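Long-range contact in ureidoglycolate hydrolase (Arabidopsis thaliana, PDB 4PXE), which hydrolyses (S)-ureidoglycolate to glyoxylate, ammonium and carbon dioxide in plant purine breakdown, as a manganese-dependent homodimer of the peptidase M20 family: residues E138-R150 / V166-A178. Numbering follows the deposited sequence.
Sequences EPTRFGISCLGSR and VVDGQNVSFIEAA. With MN (manganese (II) ion), chain D.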
loop_
_atom_site.group_PDB
_atom_site.type_symbol
_atom_site.label_atom_id
_atom_site.label_comp_id
_atom_site.label_asym_id
_atom_site.label_seq_id
_atom_site.Cartn_x
_atom_site.Cartn_y
_atom_site.Cartn_z
ATOM N N GLU A 138 10.104 17.981 -0.047
ATOM C CA GLU A 138 9.965 16.548 -0.318
ATOM C C GLU A 138 8.749 16.253 -1.200
ATOM O O GLU A 138 7.738 16.946 -1.108
ATOM C CB GLU A 138 9.900 15.758 0.989
ATOM C CG GLU A 138 11.124 15.964 1.873
ATOM C CD GLU A 138 12.313 15.159 1.444
ATOM O OE1 GLU A 138 12.358 14.617 0.317
ATOM O OE2 GLU A 138 13.227 15.059 2.289
ATOM N N PRO A 139 8.847 15.228 -2.068
ATOM C CA PRO A 139 7.776 14.948 -3.042
ATOM C C PRO A 139 6.648 14.087 -2.480
ATOM O O PRO A 139 5.783 13.651 -3.243
ATOM C CB PRO A 139 8.514 14.174 -4.139
ATOM C CG PRO A 139 9.580 13.435 -3.400
ATOM C CD PRO A 139 10.055 14.423 -2.337
ATOM N N THR A 140 6.648 13.848 -1.174
ATOM C CA THR A 140 5.749 12.874 -0.539
ATOM C C THR A 140 4.263 13.015 -0.875
ATOM O O THR A 140 3.602 12.029 -1.230
ATOM C CB THR A 140 5.892 12.932 0.995
ATOM O OG1 THR A 140 7.282 12.841 1.332
ATOM C CG2 THR A 140 5.132 11.781 1.669
ATOM N N ARG A 141 3.729 14.223 -0.738
ATOM C CA ARG A 141 2.281 14.363 -0.820
ATOM C C ARG A 141 1.743 14.391 -2.247
ATOM O O ARG A 141 0.801 13.666 -2.557
ATOM C CB ARG A 141 1.797 15.597 -0.062
ATOM C CG ARG A 141 0.278 15.649 -0.000
ATOM C CD ARG A 141 -0.248 16.534 1.121
ATOM N NE ARG A 141 -1.697 16.362 1.225
ATOM C CZ ARG A 141 -2.464 16.880 2.176
ATOM N NH1 ARG A 141 -1.943 17.647 3.129
ATOM N NH2 ARG A 141 -3.773 16.631 2.161
ATOM N N PHE A 142 2.329 15.233 -3.094
ATOM C CA PHE A 142 1.819 15.435 -4.450
ATOM C C PHE A 142 2.733 14.893 -5.549
ATOM O O PHE A 142 2.425 15.036 -6.731
ATOM C CB PHE A 142 1.512 16.921 -4.694
ATOM C CG PHE A 142 0.512 17.496 -3.729
ATOM C CD1 PHE A 142 -0.825 17.140 -3.816
ATOM C CD2 PHE A 142 0.907 18.387 -2.737
ATOM C CE1 PHE A 142 -1.750 17.646 -2.940
ATOM C CE2 PHE A 142 -0.017 18.903 -1.848
ATOM C CZ PHE A 142 -1.355 18.534 -1.952
ATOM N N GLY A 143 3.849 14.270 -5.172
ATOM C CA GLY A 143 4.791 13.760 -6.159
ATOM C C GLY A 143 5.696 14.842 -6.726
ATOM O O GLY A 143 6.483 14.599 -7.646
ATOM N N ILE A 144 5.576 16.041 -6.168
ATOM C CA ILE A 144 6.311 17.213 -6.639
ATOM C C ILE A 144 7.379 17.602 -5.615
ATOM O O ILE A 144 7.047 17.986 -4.491
ATOM C CB ILE A 144 5.352 18.408 -6.839
ATOM C CG1 ILE A 144 4.263 18.055 -7.859
ATOM C CG2 ILE A 144 6.122 19.654 -7.277
ATOM C CD1 ILE A 144 3.037 18.946 -7.757
ATOM N N SER A 145 8.650 17.486 -5.997
ATOM C CA SER A 145 9.739 17.918 -5.117
ATOM C C SER A 145 9.889 19.429 -5.231
ATOM O O SER A 145 9.453 20.030 -6.217
ATOM C CB SER A 145 11.046 17.242 -5.524
ATOM O OG SER A 145 11.427 17.648 -6.832
ATOM N N CYS A 146 10.499 20.039 -4.223
ATOM C CA CYS A 146 10.813 21.467 -4.267
ATOM C C CYS A 146 9.629 22.314 -4.699
ATOM O O CYS A 146 9.781 23.225 -5.520
ATOM C CB CYS A 146 11.998 21.721 -5.203
ATOM S SG CYS A 146 13.537 20.916 -4.664
ATOM N N LEU A 147 8.458 22.018 -4.149
ATOM C CA LEU A 147 7.241 22.695 -4.603
ATOM C C LEU A 147 7.369 24.211 -4.427
ATOM O O LEU A 147 7.067 24.981 -5.342
ATOM C CB LEU A 147 6.020 22.143 -3.867
ATOM C CG LEU A 147 4.648 22.586 -4.384
ATOM C CD1 LEU A 147 3.616 21.480 -4.169
ATOM C CD2 LEU A 147 4.201 23.877 -3.705
ATOM N N GLY A 148 7.842 24.630 -3.260
ATOM C CA GLY A 148 8.004 26.041 -2.969
ATOM C C GLY A 148 9.026 26.730 -3.850
ATOM O O GLY A 148 8.747 27.794 -4.407
ATOM N N SER A 149 10.214 26.146 -3.973
ATOM C CA SER A 149 11.291 26.797 -4.707
ATOM C C SER A 149 11.103 26.735 -6.227
ATOM O O SER A 149 11.566 27.631 -6.940
ATOM C CB SER A 149 12.669 26.271 -4.278
ATOM O OG SER A 149 12.751 24.861 -4.438
ATOM N N ARG A 150 10.429 25.698 -6.724
ATOM C CA ARG A 150 10.103 25.656 -8.152
ATOM C C ARG A 150 9.179 26.816 -8.504
ATOM O O ARG A 150 9.285 27.397 -9.592
ATOM C CB ARG A 150 9.433 24.340 -8.539
ATOM C CG ARG A 150 10.349 23.125 -8.598
ATOM C CD ARG A 150 9.494 21.894 -8.945
ATOM N NE ARG A 150 10.202 20.620 -8.836
ATOM C CZ ARG A 150 10.928 20.082 -9.807
ATOM N NH1 ARG A 150 11.065 20.714 -10.976
ATOM N NH2 ARG A 150 11.521 18.910 -9.616
ATOM N N VAL A 166 -3.565 18.968 -9.865
ATOM C CA VAL A 166 -2.786 18.278 -8.840
ATOM C C VAL A 166 -3.616 17.837 -7.638
ATOM O O VAL A 166 -4.314 18.641 -7.021
ATOM C CB VAL A 166 -1.590 19.124 -8.378
ATOM C CG1 VAL A 166 -0.922 18.477 -7.162
ATOM C CG2 VAL A 166 -0.605 19.288 -9.514
ATOM N N VAL A 167 -3.529 16.546 -7.325
ATOM C CA VAL A 167 -4.175 15.953 -6.151
ATOM C C VAL A 167 -3.191 15.003 -5.464
ATOM O O VAL A 167 -2.217 14.560 -6.079
ATOM C CB VAL A 167 -5.440 15.133 -6.527
ATOM C CG1 VAL A 167 -6.517 16.026 -7.145
ATOM C CG2 VAL A 167 -5.077 13.982 -7.471
ATOM N N ASP A 168 -3.449 14.671 -4.203
ATOM C CA ASP A 168 -2.605 13.698 -3.511
ATOM C C ASP A 168 -3.127 12.273 -3.661
ATOM O O ASP A 168 -4.066 12.030 -4.420
ATOM C CB ASP A 168 -2.352 14.086 -2.035
ATOM C CG ASP A 168 -3.593 14.018 -1.161
ATOM O OD1 ASP A 168 -3.566 14.623 -0.067
ATOM O OD2 ASP A 168 -4.584 13.348 -1.529
ATOM N N GLY A 169 -2.517 11.340 -2.938
ATOM C CA GLY A 169 -2.880 9.935 -3.039
ATOM C C GLY A 169 -4.283 9.621 -2.553
ATOM O O GLY A 169 -4.830 8.558 -2.867
ATOM N N GLN A 170 -4.867 10.536 -1.786
ATOM C CA GLN A 170 -6.221 10.344 -1.270
ATOM C C GLN A 170 -7.204 11.237 -2.020
ATOM O O GLN A 170 -8.311 11.496 -1.544
ATOM C CB GLN A 170 -6.285 10.618 0.237
ATOM C CG GLN A 170 -5.579 9.571 1.104
ATOM C CD GLN A 170 -4.061 9.636 1.005
ATOM O OE1 GLN A 170 -3.455 10.678 1.264
ATOM N NE2 GLN A 170 -3.441 8.522 0.620
ATOM N N ASN A 171 -6.774 11.707 -3.188
ATOM C CA ASN A 171 -7.577 12.575 -4.047
ATOM C C ASN A 171 -7.919 13.943 -3.449
ATOM O O ASN A 171 -8.875 14.588 -3.868
ATOM C CB ASN A 171 -8.846 11.852 -4.531
ATOM C CG ASN A 171 -8.542 10.748 -5.527
ATOM O OD1 ASN A 171 -7.603 10.851 -6.321
ATOM N ND2 ASN A 171 -9.338 9.682 -5.493
ATOM N N VAL A 172 -7.128 14.396 -2.480
ATOM C CA VAL A 172 -7.285 15.755 -1.972
ATOM C C VAL A 172 -6.496 16.709 -2.864
ATOM O O VAL A 172 -5.316 16.478 -3.134
ATOM C CB VAL A 172 -6.793 15.875 -0.515
ATOM C CG1 VAL A 172 -6.979 17.301 -0.005
ATOM C CG2 VAL A 172 -7.520 14.871 0.377
ATOM N N SER A 173 -7.139 17.773 -3.341
ATOM C CA SER A 173 -6.478 18.681 -4.264
ATOM C C SER A 173 -5.434 19.513 -3.530
ATOM O O SER A 173 -5.495 19.654 -2.305
ATOM C CB SER A 173 -7.482 19.604 -4.967
ATOM O OG SER A 173 -8.021 20.562 -4.069
ATOM N N PHE A 174 -4.480 20.048 -4.282
ATOM C CA PHE A 174 -3.497 20.965 -3.717
ATOM C C PHE A 174 -4.200 22.145 -3.067
ATOM O O PHE A 174 -3.851 22.550 -1.961
ATOM C CB PHE A 174 -2.521 21.455 -4.782
ATOM C CG PHE A 174 -1.584 22.523 -4.291
ATOM C CD1 PHE A 174 -0.472 22.190 -3.529
ATOM C CD2 PHE A 174 -1.825 23.862 -4.567
ATOM C CE1 PHE A 174 0.384 23.162 -3.065
ATOM C CE2 PHE A 174 -0.973 24.844 -4.106
ATOM C CZ PHE A 174 0.138 24.493 -3.355
ATOM N N ILE A 175 -5.207 22.681 -3.752
ATOM C CA ILE A 175 -5.937 23.833 -3.240
ATOM C C ILE A 175 -6.628 23.535 -1.909
ATOM O O ILE A 175 -6.545 24.331 -0.973
ATOM C CB ILE A 175 -6.966 24.345 -4.266
ATOM C CG1 ILE A 175 -6.250 24.870 -5.507
ATOM C CG2 ILE A 175 -7.832 25.439 -3.663
ATOM C CD1 ILE A 175 -5.102 25.790 -5.199
ATOM N N GLU A 176 -7.297 22.388 -1.820
ATOM C CA GLU A 176 -7.973 22.006 -0.586
ATOM C C GLU A 176 -6.972 21.798 0.546
ATOM O O GLU A 176 -7.189 22.252 1.667
ATOM C CB GLU A 176 -8.816 20.744 -0.779
ATOM C CG GLU A 176 -9.483 20.270 0.502
ATOM C CD GLU A 176 -10.287 18.993 0.318
ATOM O OE1 GLU A 176 -10.656 18.678 -0.836
ATOM O OE2 GLU A 176 -10.550 18.303 1.328
ATOM N N ALA A 177 -5.876 21.105 0.249
ATOM C CA ALA A 177 -4.837 20.873 1.249
ATOM C C ALA A 177 -4.252 22.194 1.754
ATOM O O ALA A 177 -4.128 22.402 2.959
ATOM C CB ALA A 177 -3.738 19.989 0.674
ATOM N N ALA A 178 -3.899 23.081 0.831
ATOM C CA ALA A 178 -3.371 24.395 1.195
ATOM C C ALA A 178 -4.372 25.169 2.051
ATOM O O ALA A 178 -4.003 25.784 3.052
ATOM C CB ALA A 178 -3.004 25.189 -0.045
HETATM MN MN MN D . 15.335 14.696 1.998
HETATM O O HOH W 1 -0.188 11.502 -1.220
HETATM O O HOH W 2 15.448 16.764 1.453
HETATM O O HOH W 3 16.990 14.454 1.256
#
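The Asx-turn aspartate of 166-178, Asp168, meets Arg141 in a salt bridge across this contact, taking Arg141 on one carboxylate oxygen and its own loop on the other. Arg141 grips side-on, NE reaching Asp168 OD1 at 2.9 Å and NH2 the same OD1 at 3.0 Å; NE meets the anti lone pair of OD1, whereas NH2 comes in nearly along the C-O axis. The guanidinium and carboxylate planes are nearly coplanar, 14° apart, and OD1 lies close to the guanidinium plane. Asp168 OD2 accepts from Gln170 N (2.8 Å), the bond that defines the Asx turn, and from Val172 N, the two coming from opposite faces of the carboxylate; the four N-H bonds on the two oxygens should hold its rotation. Ala177 CB sits over one guanidinium face, and a water joins Arg141 O to Gly169 N.

Beside this salt bridge, Phe142 is sandwiched, with Arg141 CG over the centre of one face and Phe174 CB toward the rim of the other. With CG anti to the carbonyl carbon (chi1 -58°), its ring reaches across to the backbone of Val167 and Asp168. The Phe174 ring turns its edge to the Phe142 face, an offset edge-to-face pair with planes at 68° and CE2 of Phe142 3.7 Å from CD1 of Phe174. In this M20-family enzyme, 138-150 begins at the dinuclear manganese site, where Glu138 OE2 binds one manganese at 2.2 Å together with Asp103 and His402; the packing thus joins the loop leaving that ligand to the start of helix 174-180. Val166 CG1 packs on Phe142 CD1 (3.6 Å), and Leu147 CD1 approaches Phe174 CE1 at 3.8 Å, while Leu162 of helix 156-164 also touches Phe174.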